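Local coordinates for protein endonuclease NucS (Thermococcus kodakarensis KOD1, PDB 5GKE) that cleaves mismatch-containing double-stranded DNA as a dimeric restriction-type endonuclease, and is predicted to cut the single-stranded ends of branched DNA, at residues Ile33-Arg44 with Arg102-Tyr113; Ile57-Leu65 with Asn76-Val84. The protein carries 1 engineered substitution. All blocks are in the same frame, centred on the assembly; numbering follows the deposited sequence.

Contact 1 of 2, residues Ile33-Arg44 with Arg102-Tyr113; sequences IFARCKVHYDGR and RETLEVELEEVY. With nucleotides of chain D.
E103 meets both Y41 and R44 through one carboxylate oxygen. Its OE1 takes the Y41 hydroxyl nearly along the C-O axis (OH to OE1 2.6 Å), R44 N on its anti side, and R44 NE from above the carboxylate plane (NE to OE1 2.9 Å), the last a salt bridge. This triple grip probably lowers the basicity of OE1, while OE2 accepts from N2 of DG8 of chain D (2.9 Å) and pairs with R98. Y41, its CG anti to the backbone N (chi1 159°), lays one ring face on that guanine, and R44 NH2 reaches both DG8 N3 and OP1 of DG10 of chain D. T104 exchanges backbone bonds with D42. L105 CD1 wedges between V39 CG1 and Y41 CB, 3.7 Å from each. E106 exchanges backbone bonds with H40, side chains on the opposite face, its carboxylate turned to R89. V107 CG1, on the L105 face, lies 3.9 Å from C37 CB. E108 pairs likewise with K38, its carboxylate turned to N91. L109 CD2 packs on A35 CB. At E110 and E111 a classic beta bulge sets both residues opposite R36: E111 OE1 forms a salt bridge with R36 NH2, though the hydrogen bond is bent and weak, whereas E110 OE1, also bound by S51, is a long partner of NH1. Y113 N closes the ladder on F34 O. Strands 52-58 and 92-98 flank the antiparallel pair, and strand 64-67 packs against L105 and V107.

Contact 2 of 2, residues Ile57-Leu65 with Asn76-Val84; sequences IVKPDGSFL and NWQPPGSRV. With nucleotides of chain D.
F64 and Q78 form an antiparallel hydrogen-bonded pair, with F64 N to Q78 O at 2.9 Å and Q78 N to F64 O at 2.8 Å. Beyond it G81 N donates to D61 O (2.8 Å), tying two beta turns together, K59-G62 and P79-S82. D61 OD1 accepts from S63 N, which makes an Asx turn, and from S63 OG on the same face of the carboxylate, while OD2 rests 3.5 Å from P80 CB and accepts from K71 N of the second subunit. V84 CG2 meets the F64 ring at its edge, 3.6 Å from CE1, and V84 CG1 touches V58 CG1. Base recognition falls to the second strand, where W77 N and N76 ND2 both donate to O6 of DG8 of chain D (2.9 and 3.1 Å) and the W77 indole covers one face of the guanine, its NE1 bound to a phosphate. With an alanine here in place of the tryptophan, one face of the base would probably lose its stacking partner and the phosphate its NE1 donor. Strands 64-67 and 76-78 thus form a beta hairpin whose far strand lines a guanine-binding pocket.

Contacts 1 and 2 close on the same nucleotide. In contact 1 the Y41 ring lies over one face of the DG8 guanine of chain D (CZ to C4 3.1 Å), while W77 of contact 2 covers the other (CH2 to N7 3.4 Å), an aromatic sandwich around a single base. The polar rim is shared as well: contact 2 reads O6, contact 1 the N2 and N3 edge. Their centres lie about 12 Å apart, and they touch directly where V39 CG1 meets N76 OD1 at 3.3 Å and L105 CD2 meets the W77 carbonyl carbon at 3.5 Å. Contact 2 is nested within the chain loop closed by contact 1, both inside the N-terminal PH-like domain; the magnesium site at E179 and Q192 belongs to the C-terminal PDDEXK-family domain.

Contact 1 of 2, residues Ile33-Arg44 with Arg102-Tyr113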
loop_
_atom_site.group_PDB
_atom_site.type_symbol
_atom_site.label_atom_id
_atom_site.label_comp_id
_atom_site.label_asym_id
_atom_site.label_seq_id
_atom_site.Cartn_x
_atom_site.Cartn_y
_atom_site.Cartn_z
ATOM N N ILE A 33 2.839 -20.114 -10.207
ATOM C CA ILE A 33 3.158 -20.347 -11.605
ATOM C C ILE A 33 4.299 -19.444 -12.070
ATOM O O ILE A 33 4.283 -18.236 -11.829
ATOM C CB ILE A 33 1.911 -20.108 -12.485
ATOM C CG1 ILE A 33 0.858 -21.187 -12.206
ATOM C CG2 ILE A 33 2.277 -20.035 -13.959
ATOM C CD1 ILE A 33 -0.463 -20.922 -12.891
ATOM N N PHE A 34 5.307 -20.033 -12.704
ATOM C CA PHE A 34 6.309 -19.257 -13.425
ATOM C C PHE A 34 5.942 -19.357 -14.896
ATOM O O PHE A 34 5.792 -20.455 -15.416
ATOM C CB PHE A 34 7.735 -19.777 -13.201
ATOM C CG PHE A 34 8.145 -19.912 -11.749
ATOM C CD1 PHE A 34 9.157 -20.791 -11.392
ATOM C CD2 PHE A 34 7.565 -19.147 -10.756
ATOM C CE1 PHE A 34 9.558 -20.920 -10.070
ATOM C CE2 PHE A 34 7.968 -19.263 -9.432
ATOM C CZ PHE A 34 8.960 -20.156 -9.089
ATOM N N ALA A 35 5.782 -18.230 -15.575
ATOM C CA ALA A 35 5.300 -18.286 -16.942
ATOM C C ALA A 35 5.692 -17.073 -17.754
ATOM O O ALA A 35 5.921 -16.005 -17.205
ATOM C CB ALA A 35 3.780 -18.432 -16.951
ATOM N N ARG A 36 5.743 -17.242 -19.070
ATOM C CA ARG A 36 5.718 -16.104 -19.958
ATOM C C ARG A 36 4.258 -15.753 -20.166
ATOM O O ARG A 36 3.441 -16.617 -20.489
ATOM C CB ARG A 36 6.402 -16.398 -21.291
ATOM C CG ARG A 36 6.869 -15.143 -21.996
ATOM C CD ARG A 36 6.961 -15.331 -23.491
ATOM N NE ARG A 36 7.420 -16.673 -23.807
ATOM C CZ ARG A 36 6.832 -17.466 -24.695
ATOM N NH1 ARG A 36 5.767 -17.039 -25.369
ATOM N NH2 ARG A 36 7.314 -18.683 -24.911
ATOM N N CYS A 37 3.914 -14.488 -19.987
ATOM C CA CYS A 37 2.509 -14.121 -20.070
ATOM C C CYS A 37 2.257 -12.697 -20.534
ATOM O O CYS A 37 3.170 -11.878 -20.613
ATOM C CB CYS A 37 1.839 -14.338 -18.713
ATOM S SG CYS A 37 2.529 -13.376 -17.373
ATOM N N LYS A 38 1.002 -12.447 -20.884
ATOM C CA LYS A 38 0.465 -11.109 -21.076
ATOM C C LYS A 38 -0.615 -10.878 -20.012
ATOM O O LYS A 38 -1.283 -11.829 -19.582
ATOM C CB LYS A 38 -0.126 -10.950 -22.480
ATOM C CG LYS A 38 0.868 -11.018 -23.638
ATOM C CD LYS A 38 0.082 -11.096 -24.935
ATOM C CE LYS A 38 0.944 -10.933 -26.170
ATOM N NZ LYS A 38 0.082 -11.060 -27.382
ATOM N N VAL A 39 -0.797 -9.637 -19.572
ATOM C CA VAL A 39 -1.797 -9.373 -18.547
ATOM C C VAL A 39 -2.746 -8.246 -18.956
ATOM O O VAL A 39 -2.329 -7.157 -19.355
ATOM C CB VAL A 39 -1.147 -9.032 -17.191
ATOM C CG1 VAL A 39 -2.232 -8.879 -16.108
ATOM C CG2 VAL A 39 -0.166 -10.125 -16.787
ATOM N N HIS A 40 -4.036 -8.519 -18.858
ATOM C CA HIS A 40 -5.040 -7.543 -19.249
ATOM C C HIS A 40 -5.888 -7.278 -18.014
ATOM O O HIS A 40 -6.401 -8.214 -17.402
ATOM C CB HIS A 40 -5.863 -8.058 -20.433
ATOM C CG HIS A 40 -5.046 -8.794 -21.453
ATOM N ND1 HIS A 40 -4.241 -8.148 -22.366
ATOM C CD2 HIS A 40 -4.891 -10.123 -21.682
ATOM C CE1 HIS A 40 -3.629 -9.048 -23.121
ATOM N NE2 HIS A 40 -4.004 -10.251 -22.725
ATOM N N TYR A 41 -5.974 -6.015 -17.601
ATOM C CA TYR A 41 -6.732 -5.673 -16.397
ATOM C C TYR A 41 -7.791 -4.599 -16.685
ATOM O O TYR A 41 -7.512 -3.578 -17.306
ATOM C CB TYR A 41 -5.785 -5.217 -15.262
ATOM C CG TYR A 41 -6.495 -4.387 -14.219
ATOM C CD1 TYR A 41 -7.426 -4.965 -13.358
ATOM C CD2 TYR A 41 -6.271 -3.016 -14.127
ATOM C CE1 TYR A 41 -8.113 -4.202 -12.432
ATOM C CE2 TYR A 41 -6.947 -2.242 -13.203
ATOM C CZ TYR A 41 -7.873 -2.832 -12.361
ATOM O OH TYR A 41 -8.536 -2.051 -11.434
ATOM N N ASP A 42 -9.015 -4.852 -16.252
ATOM C CA ASP A 42 -10.080 -3.868 -16.400
ATOM C C ASP A 42 -11.003 -3.852 -15.192
ATOM O O ASP A 42 -11.606 -4.875 -14.837
ATOM C CB ASP A 42 -10.885 -4.135 -17.670
ATOM C CG ASP A 42 -11.782 -2.953 -18.056
ATOM O OD1 ASP A 42 -11.518 -1.810 -17.605
ATOM O OD2 ASP A 42 -12.747 -3.171 -18.815
ATOM N N GLY A 43 -11.199 -2.667 -14.629
ATOM C CA GLY A 43 -11.712 -2.539 -13.276
ATOM C C GLY A 43 -11.686 -1.076 -12.885
ATOM O O GLY A 43 -11.971 -0.205 -13.703
ATOM N N ARG A 44 -11.413 -0.817 -11.614
ATOM C CA ARG A 44 -11.243 0.535 -11.113
ATOM C C ARG A 44 -10.398 1.394 -12.060
ATOM O O ARG A 44 -10.710 2.566 -12.333
ATOM C CB ARG A 44 -10.609 0.480 -9.721
ATOM C CG ARG A 44 -11.561 -0.022 -8.648
ATOM C CD ARG A 44 -10.859 -0.200 -7.328
ATOM N NE ARG A 44 -9.911 -1.301 -7.405
ATOM C CZ ARG A 44 -9.166 -1.726 -6.387
ATOM N NH1 ARG A 44 -9.258 -1.140 -5.198
ATOM N NH2 ARG A 44 -8.327 -2.737 -6.560
ATOM N N ARG A 102 -16.753 -4.083 -10.014
ATOM C CA ARG A 102 -16.523 -5.046 -11.059
ATOM C C ARG A 102 -15.099 -4.894 -11.555
ATOM O O ARG A 102 -14.703 -3.824 -12.014
ATOM C CB ARG A 102 -17.513 -4.877 -12.207
ATOM C CG ARG A 102 -17.761 -6.198 -12.950
ATOM C CD ARG A 102 -17.837 -6.028 -14.482
ATOM N NE ARG A 102 -16.847 -5.112 -15.083
ATOM C CZ ARG A 102 -15.593 -5.433 -15.427
ATOM N NH1 ARG A 102 -15.116 -6.651 -15.208
ATOM N NH2 ARG A 102 -14.802 -4.523 -15.988
ATOM N N GLU A 103 -14.337 -5.978 -11.448
ATOM C CA GLU A 103 -12.969 -6.012 -11.934
ATOM C C GLU A 103 -12.642 -7.376 -12.535
ATOM O O GLU A 103 -12.955 -8.408 -11.942
ATOM C CB GLU A 103 -11.997 -5.699 -10.798
ATOM C CG GLU A 103 -12.191 -4.328 -10.169
ATOM C CD GLU A 103 -11.003 -3.894 -9.332
ATOM O OE1 GLU A 103 -10.270 -2.976 -9.772
ATOM O OE2 GLU A 103 -10.810 -4.469 -8.233
ATOM N N THR A 104 -12.005 -7.382 -13.702
ATOM C CA THR A 104 -11.467 -8.613 -14.260
ATOM C C THR A 104 -9.969 -8.488 -14.502
ATOM O O THR A 104 -9.484 -7.450 -14.954
ATOM C CB THR A 104 -12.160 -9.020 -15.576
ATOM O OG1 THR A 104 -12.216 -7.899 -16.463
ATOM C CG2 THR A 104 -13.553 -9.503 -15.310
ATOM N N LEU A 105 -9.247 -9.558 -14.177
ATOM C CA LEU A 105 -7.813 -9.634 -14.396
ATOM C C LEU A 105 -7.489 -10.810 -15.317
ATOM O O LEU A 105 -7.620 -11.932 -14.928
ATOM C CB LEU A 105 -7.093 -9.790 -13.047
ATOM C CG LEU A 105 -5.568 -9.813 -13.072
ATOM C CD1 LEU A 105 -5.067 -8.591 -13.817
ATOM C CD2 LEU A 105 -5.003 -9.846 -11.665
ATOM N N GLU A 106 -7.044 -10.588 -16.537
ATOM C CA GLU A 106 -6.794 -11.752 -17.385
ATOM C C GLU A 106 -5.314 -12.039 -17.543
ATOM O O GLU A 106 -4.543 -11.161 -17.963
ATOM C CB GLU A 106 -7.430 -11.564 -18.761
ATOM C CG GLU A 106 -8.915 -11.817 -18.781
ATOM C CD GLU A 106 -9.493 -11.757 -20.174
ATOM O OE1 GLU A 106 -8.903 -11.066 -21.033
ATOM O OE2 GLU A 106 -10.536 -12.402 -20.412
ATOM N N VAL A 107 -4.905 -13.264 -17.214
ATOM C CA VAL A 107 -3.512 -13.635 -17.445
ATOM C C VAL A 107 -3.407 -14.716 -18.505
ATOM O O VAL A 107 -3.728 -15.883 -18.258
ATOM C CB VAL A 107 -2.814 -14.122 -16.169
ATOM C CG1 VAL A 107 -1.357 -14.437 -16.462
ATOM C CG2 VAL A 107 -2.915 -13.085 -15.084
ATOM N N GLU A 108 -2.929 -14.313 -19.679
ATOM C CA GLU A 108 -2.732 -15.223 -20.789
ATOM C C GLU A 108 -1.423 -15.974 -20.612
ATOM O O GLU A 108 -0.353 -15.372 -20.636
ATOM C CB GLU A 108 -2.720 -14.458 -22.108
ATOM C CG GLU A 108 -2.709 -15.364 -23.335
ATOM C CD GLU A 108 -2.460 -14.616 -24.640
ATOM O OE1 GLU A 108 -2.623 -13.372 -24.670
ATOM O OE2 GLU A 108 -2.097 -15.281 -25.637
ATOM N N LEU A 109 -1.485 -17.292 -20.477
ATOM C CA LEU A 109 -0.263 -18.048 -20.255
ATOM C C LEU A 109 0.280 -18.509 -21.595
ATOM O O LEU A 109 -0.266 -19.417 -22.210
ATOM C CB LEU A 109 -0.543 -19.235 -19.347
ATOM C CG LEU A 109 -1.165 -18.856 -18.008
ATOM C CD1 LEU A 109 -1.644 -20.092 -17.264
ATOM C CD2 LEU A 109 -0.146 -18.109 -17.175
ATOM N N GLU A 110 1.361 -17.885 -22.045
ATOM C CA GLU A 110 1.933 -18.222 -23.339
ATOM C C GLU A 110 2.842 -19.438 -23.254
ATOM O O GLU A 110 2.820 -20.289 -24.132
ATOM C CB GLU A 110 2.697 -17.034 -23.902
ATOM C CG GLU A 110 1.815 -15.839 -24.141
ATOM C CD GLU A 110 2.585 -14.641 -24.629
ATOM O OE1 GLU A 110 3.620 -14.304 -24.004
ATOM O OE2 GLU A 110 2.153 -14.046 -25.645
ATOM N N GLU A 111 3.676 -19.483 -22.221
ATOM C CA GLU A 111 4.438 -20.682 -21.895
ATOM C C GLU A 111 4.553 -20.881 -20.393
ATOM O O GLU A 111 5.099 -20.043 -19.691
ATOM C CB GLU A 111 5.827 -20.604 -22.520
ATOM C CG GLU A 111 6.695 -21.817 -22.260
ATOM C CD GLU A 111 7.990 -21.761 -23.048
ATOM O OE1 GLU A 111 8.189 -20.770 -23.791
ATOM O OE2 GLU A 111 8.806 -22.703 -22.929
ATOM N N VAL A 112 4.086 -22.002 -19.885
ATOM C CA VAL A 112 4.183 -22.193 -18.452
ATOM C C VAL A 112 5.450 -22.981 -18.110
ATOM O O VAL A 112 5.550 -24.163 -18.412
ATOM C CB VAL A 112 2.934 -22.910 -17.910
ATOM C CG1 VAL A 112 3.100 -23.229 -16.428
ATOM C CG2 VAL A 112 1.678 -22.064 -18.176
ATOM N N TYR A 113 6.415 -22.325 -17.478
ATOM C CA TYR A 113 7.678 -22.983 -17.132
ATOM C C TYR A 113 7.529 -23.873 -15.911
ATOM O O TYR A 113 8.177 -24.910 -15.790
ATOM C CB TYR A 113 8.777 -21.962 -16.856
ATOM C CG TYR A 113 8.947 -20.892 -17.905
ATOM C CD1 TYR A 113 9.405 -21.207 -19.183
ATOM C CD2 TYR A 113 8.685 -19.554 -17.610
ATOM C CE1 TYR A 113 9.574 -20.221 -20.149
ATOM C CE2 TYR A 113 8.856 -18.567 -18.569
ATOM C CZ TYR A 113 9.302 -18.905 -19.832
ATOM O OH TYR A 113 9.473 -17.931 -20.782
ATOM P P DG D 8 -2.546 2.335 -9.342
ATOM O OP1 DG D 8 -1.640 1.160 -9.271
ATOM O OP2 DG D 8 -2.175 3.473 -10.217
ATOM O "O5'" DG D 8 -3.978 1.799 -9.790
ATOM C "C5'" DG D 8 -5.073 2.685 -9.897
ATOM C "C4'" DG D 8 -6.332 2.041 -9.361
ATOM O "O4'" DG D 8 -6.572 0.815 -10.082
ATOM C "C3'" DG D 8 -6.278 1.655 -7.884
ATOM O "O3'" DG D 8 -7.551 1.795 -7.296
ATOM C "C2'" DG D 8 -5.850 0.195 -7.919
ATOM C "C1'" DG D 8 -6.521 -0.291 -9.194
ATOM N N9 DG D 8 -5.773 -1.360 -9.836
ATOM C C8 DG D 8 -4.614 -1.232 -10.557
ATOM N N7 DG D 8 -4.151 -2.362 -10.999
ATOM C C5 DG D 8 -5.061 -3.303 -10.533
ATOM C C6 DG D 8 -5.079 -4.702 -10.701
ATOM O O6 DG D 8 -4.265 -5.410 -11.309
ATOM N N1 DG D 8 -6.174 -5.284 -10.068
ATOM C C2 DG D 8 -7.134 -4.595 -9.360
ATOM N N2 DG D 8 -8.118 -5.330 -8.828
ATOM N N3 DG D 8 -7.128 -3.279 -9.194
ATOM C C4 DG D 8 -6.062 -2.701 -9.807
ATOM P P DG D 10 -6.508 -2.412 -3.089
ATOM O OP1 DG D 10 -6.708 -3.433 -4.149
ATOM O OP2 DG D 10 -7.650 -1.613 -2.596
ATOM O "O5'" DG D 10 -5.832 -3.046 -1.785
ATOM C "C5'" DG D 10 -4.661 -3.836 -1.900
ATOM C "C4'" DG D 10 -4.049 -4.085 -0.536
ATOM O "O4'" DG D 10 -3.837 -2.827 0.143
ATOM C "C3'" DG D 10 -4.882 -4.927 0.421
ATOM O "O3'" DG D 10 -4.011 -5.653 1.269
ATOM C "C2'" DG D 10 -5.664 -3.875 1.201
ATOM C "C1'" DG D 10 -4.629 -2.767 1.316
ATOM N N9 DG D 10 -5.199 -1.427 1.400
ATOM C C8 DG D 10 -5.967 -0.785 0.452
ATOM N N7 DG D 10 -6.321 0.425 0.802
ATOM C C5 DG D 10 -5.747 0.593 2.055
ATOM C C6 DG D 10 -5.779 1.696 2.934
ATOM O O6 DG D 10 -6.340 2.786 2.778
ATOM N N1 DG D 10 -5.066 1.444 4.102
ATOM C C2 DG D 10 -4.408 0.269 4.384
ATOM N N2 DG D 10 -3.773 0.206 5.564
ATOM N N3 DG D 10 -4.368 -0.769 3.568
ATOM C C4 DG D 10 -5.051 -0.540 2.431
ATOM P P DT D 9 -7.781 2.912 -6.175
ATOM O OP1 DT D 9 -9.081 2.615 -5.522
ATOM O OP2 DT D 9 -7.508 4.214 -6.821
ATOM O "O5'" DT D 9 -6.600 2.670 -5.129
ATOM C "C5'" DT D 9 -6.645 1.554 -4.262
ATOM C "C4'" DT D 9 -5.282 0.895 -4.133
ATOM O "O4'" DT D 9 -4.292 1.882 -3.776
ATOM C "C3'" DT D 9 -5.222 -0.173 -3.059
ATOM O "O3'" DT D 9 -5.393 -1.421 -3.652
ATOM C "C2'" DT D 9 -3.830 -0.039 -2.469
ATOM C "C1'" DT D 9 -3.480 1.418 -2.720
ATOM N N1 DT D 9 -3.660 2.329 -1.539
ATOM C C2 DT D 9 -3.032 2.040 -0.340
ATOM O O2 DT D 9 -2.347 1.059 -0.158
ATOM N N3 DT D 9 -3.242 2.953 0.652
ATOM C C4 DT D 9 -3.983 4.115 0.574
ATOM O O4 DT D 9 -4.099 4.879 1.527
ATOM C C5 DT D 9 -4.604 4.374 -0.704
ATOM C C7 DT D 9 -5.441 5.614 -0.899
ATOM C C6 DT D 9 -4.409 3.482 -1.693
#

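Contact 2 of 2, residues Ile57-Leu65 with Asn76-Val84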
loop_
_atom_site.group_PDB
_atom_site.type_symbol
_atom_site.label_atom_id
_atom_site.label_comp_id
_atom_site.label_asym_id
_atom_site.label_seq_id
_atom_site.Cartn_x
_atom_site.Cartn_y
_atom_site.Cartn_z
ATOM N N ILE A 57 0.840 -15.789 -8.367
ATOM C CA ILE A 57 0.388 -16.463 -7.157
ATOM C C ILE A 57 -1.106 -16.315 -6.977
ATOM O O ILE A 57 -1.648 -15.217 -7.108
ATOM C CB ILE A 57 1.098 -15.930 -5.911
ATOM C CG1 ILE A 57 2.577 -16.321 -5.944
ATOM C CG2 ILE A 57 0.441 -16.456 -4.636
ATOM C CD1 ILE A 57 3.350 -15.768 -4.790
ATOM N N VAL A 58 -1.773 -17.432 -6.708
ATOM C CA VAL A 58 -3.173 -17.398 -6.323
ATOM C C VAL A 58 -3.334 -18.025 -4.952
ATOM O O VAL A 58 -3.018 -19.191 -4.751
ATOM C CB VAL A 58 -4.066 -18.116 -7.349
ATOM C CG1 VAL A 58 -5.546 -17.963 -6.972
ATOM C CG2 VAL A 58 -3.803 -17.554 -8.730
ATOM N N LYS A 59 -3.784 -17.219 -4.004
ATOM C CA LYS A 59 -4.063 -17.663 -2.660
ATOM C C LYS A 59 -5.492 -18.203 -2.545
ATOM O O LYS A 59 -6.379 -17.774 -3.277
ATOM C CB LYS A 59 -3.864 -16.507 -1.680
ATOM C CG LYS A 59 -2.533 -15.815 -1.781
ATOM C CD LYS A 59 -2.284 -14.969 -0.554
ATOM C CE LYS A 59 -0.933 -14.296 -0.606
ATOM N NZ LYS A 59 -0.669 -13.578 0.663
ATOM N N PRO A 60 -5.715 -19.130 -1.602
ATOM C CA PRO A 60 -7.030 -19.714 -1.320
ATOM C C PRO A 60 -8.128 -18.670 -1.091
ATOM O O PRO A 60 -9.292 -18.952 -1.362
ATOM C CB PRO A 60 -6.787 -20.515 -0.037
ATOM C CG PRO A 60 -5.355 -20.853 -0.060
ATOM C CD PRO A 60 -4.668 -19.699 -0.735
ATOM N N ASP A 61 -7.772 -17.481 -0.610
ATOM C CA ASP A 61 -8.784 -16.472 -0.310
ATOM C C ASP A 61 -9.100 -15.594 -1.528
ATOM O O ASP A 61 -9.832 -14.599 -1.432
ATOM C CB ASP A 61 -8.353 -15.615 0.884
ATOM C CG ASP A 61 -7.247 -14.638 0.547
ATOM O OD1 ASP A 61 -6.580 -14.787 -0.507
ATOM O OD2 ASP A 61 -7.038 -13.716 1.358
ATOM N N GLY A 62 -8.522 -15.946 -2.669
ATOM C CA GLY A 62 -8.809 -15.226 -3.891
ATOM C C GLY A 62 -7.780 -14.179 -4.252
ATOM O O GLY A 62 -7.824 -13.628 -5.351
ATOM N N SER A 63 -6.863 -13.888 -3.333
ATOM C CA SER A 63 -5.767 -12.966 -3.628
ATOM C C SER A 63 -4.971 -13.506 -4.806
ATOM O O SER A 63 -4.690 -14.707 -4.900
ATOM C CB SER A 63 -4.870 -12.769 -2.414
ATOM O OG SER A 63 -5.647 -12.434 -1.282
ATOM N N PHE A 64 -4.658 -12.602 -5.719
ATOM C CA PHE A 64 -4.111 -12.942 -7.011
ATOM C C PHE A 64 -2.972 -11.971 -7.218
ATOM O O PHE A 64 -3.216 -10.767 -7.225
ATOM C CB PHE A 64 -5.178 -12.795 -8.110
ATOM C CG PHE A 64 -4.820 -13.468 -9.405
ATOM C CD1 PHE A 64 -5.663 -14.399 -9.967
ATOM C CD2 PHE A 64 -3.632 -13.191 -10.043
ATOM C CE1 PHE A 64 -5.326 -15.031 -11.145
ATOM C CE2 PHE A 64 -3.291 -13.825 -11.221
ATOM C CZ PHE A 64 -4.131 -14.743 -11.772
ATOM N N LEU A 65 -1.742 -12.474 -7.364
ATOM C CA LEU A 65 -0.568 -11.604 -7.523
ATOM C C LEU A 65 0.257 -11.961 -8.743
ATOM O O LEU A 65 0.608 -13.121 -8.946
ATOM C CB LEU A 65 0.335 -11.672 -6.293
ATOM C CG LEU A 65 -0.318 -11.610 -4.917
ATOM C CD1 LEU A 65 0.728 -11.801 -3.852
ATOM C CD2 LEU A 65 -1.015 -10.291 -4.725
ATOM N N ASN A 76 0.440 -6.476 -11.271
ATOM C CA ASN A 76 -1.017 -6.643 -11.356
ATOM C C ASN A 76 -1.507 -7.544 -10.228
ATOM O O ASN A 76 -0.741 -8.365 -9.689
ATOM C CB ASN A 76 -1.450 -7.225 -12.700
ATOM C CG ASN A 76 -1.480 -6.183 -13.821
ATOM O OD1 ASN A 76 -0.706 -6.251 -14.770
ATOM N ND2 ASN A 76 -2.392 -5.229 -13.716
ATOM N N TRP A 77 -2.758 -7.358 -9.822
ATOM C CA TRP A 77 -3.294 -8.157 -8.725
ATOM C C TRP A 77 -4.805 -8.127 -8.669
ATOM O O TRP A 77 -5.449 -7.285 -9.287
ATOM C CB TRP A 77 -2.748 -7.680 -7.371
ATOM C CG TRP A 77 -3.319 -6.339 -6.996
ATOM C CD1 TRP A 77 -4.390 -6.096 -6.184
ATOM C CD2 TRP A 77 -2.874 -5.071 -7.458
ATOM N NE1 TRP A 77 -4.633 -4.753 -6.109
ATOM C CE2 TRP A 77 -3.714 -4.095 -6.893
ATOM C CE3 TRP A 77 -1.839 -4.656 -8.306
ATOM C CZ2 TRP A 77 -3.556 -2.737 -7.128
ATOM C CZ3 TRP A 77 -1.680 -3.303 -8.544
ATOM C CH2 TRP A 77 -2.535 -2.360 -7.959
ATOM N N GLN A 78 -5.357 -9.066 -7.912
ATOM C CA GLN A 78 -6.686 -8.911 -7.353
ATOM C C GLN A 78 -6.600 -9.158 -5.860
ATOM O O GLN A 78 -5.870 -10.031 -5.421
ATOM C CB GLN A 78 -7.683 -9.875 -7.993
ATOM C CG GLN A 78 -8.134 -9.502 -9.386
ATOM C CD GLN A 78 -9.244 -8.463 -9.390
ATOM O OE1 GLN A 78 -9.082 -7.362 -8.857
ATOM N NE2 GLN A 78 -10.382 -8.808 -10.004
ATOM N N PRO A 79 -7.345 -8.379 -5.076
ATOM C CA PRO A 79 -7.459 -8.525 -3.621
ATOM C C PRO A 79 -8.355 -9.713 -3.234
ATOM O O PRO A 79 -9.080 -10.212 -4.092
ATOM C CB PRO A 79 -8.056 -7.181 -3.191
ATOM C CG PRO A 79 -8.815 -6.715 -4.386
ATOM C CD PRO A 79 -8.035 -7.176 -5.574
ATOM N N PRO A 80 -8.299 -10.166 -1.963
ATOM C CA PRO A 80 -9.084 -11.312 -1.486
ATOM C C PRO A 80 -10.539 -11.219 -1.927
ATOM O O PRO A 80 -11.065 -10.122 -1.973
ATOM C CB PRO A 80 -9.010 -11.180 0.035
ATOM C CG PRO A 80 -7.786 -10.459 0.296
ATOM C CD PRO A 80 -7.559 -9.525 -0.864
ATOM N N GLY A 81 -11.170 -12.339 -2.251
ATOM C CA GLY A 81 -12.544 -12.315 -2.704
ATOM C C GLY A 81 -12.759 -12.495 -4.197
ATOM O O GLY A 81 -13.843 -12.875 -4.622
ATOM N N SER A 82 -11.741 -12.229 -5.004
ATOM C CA SER A 82 -11.818 -12.606 -6.399
ATOM C C SER A 82 -12.063 -14.098 -6.562
ATOM O O SER A 82 -11.633 -14.892 -5.730
ATOM C CB SER A 82 -10.547 -12.214 -7.107
ATOM O OG SER A 82 -10.348 -10.846 -6.872
ATOM N N ARG A 83 -12.808 -14.457 -7.607
ATOM C CA ARG A 83 -13.017 -15.849 -7.991
ATOM C C ARG A 83 -12.171 -16.074 -9.208
ATOM O O ARG A 83 -12.249 -15.297 -10.151
ATOM C CB ARG A 83 -14.473 -16.171 -8.334
ATOM C CG ARG A 83 -15.488 -16.119 -7.212
ATOM C CD ARG A 83 -16.863 -16.593 -7.737
ATOM N NE ARG A 83 -17.929 -16.508 -6.737
ATOM C CZ ARG A 83 -18.156 -17.427 -5.798
ATOM N NH1 ARG A 83 -17.387 -18.509 -5.715
ATOM N NH2 ARG A 83 -19.147 -17.263 -4.931
ATOM N N VAL A 84 -11.380 -17.134 -9.207
ATOM C CA VAL A 84 -10.486 -17.364 -10.320
ATOM C C VAL A 84 -10.872 -18.655 -11.019
ATOM O O VAL A 84 -11.482 -19.549 -10.429
ATOM C CB VAL A 84 -9.019 -17.419 -9.854
ATOM C CG1 VAL A 84 -8.759 -18.704 -9.137
ATOM C CG2 VAL A 84 -8.077 -17.278 -11.023
ATOM P P DG D 8 -2.546 2.335 -9.342
ATOM O OP1 DG D 8 -1.640 1.160 -9.271
ATOM O OP2 DG D 8 -2.175 3.473 -10.217
ATOM O "O5'" DG D 8 -3.978 1.799 -9.790
ATOM C "C5'" DG D 8 -5.073 2.685 -9.897
ATOM C "C4'" DG D 8 -6.332 2.041 -9.361
ATOM O "O4'" DG D 8 -6.572 0.815 -10.082
ATOM C "C3'" DG D 8 -6.278 1.655 -7.884
ATOM O "O3'" DG D 8 -7.551 1.795 -7.296
ATOM C "C2'" DG D 8 -5.850 0.195 -7.919
ATOM C "C1'" DG D 8 -6.521 -0.291 -9.194
ATOM N N9 DG D 8 -5.773 -1.360 -9.836
ATOM C C8 DG D 8 -4.614 -1.232 -10.557
ATOM N N7 DG D 8 -4.151 -2.362 -10.999
ATOM C C5 DG D 8 -5.061 -3.303 -10.533
ATOM C C6 DG D 8 -5.079 -4.702 -10.701
ATOM O O6 DG D 8 -4.265 -5.410 -11.309
ATOM N N1 DG D 8 -6.174 -5.284 -10.068
ATOM C C2 DG D 8 -7.134 -4.595 -9.360
ATOM N N2 DG D 8 -8.118 -5.330 -8.828
ATOM N N3 DG D 8 -7.128 -3.279 -9.194
ATOM C C4 DG D 8 -6.062 -2.701 -9.807
#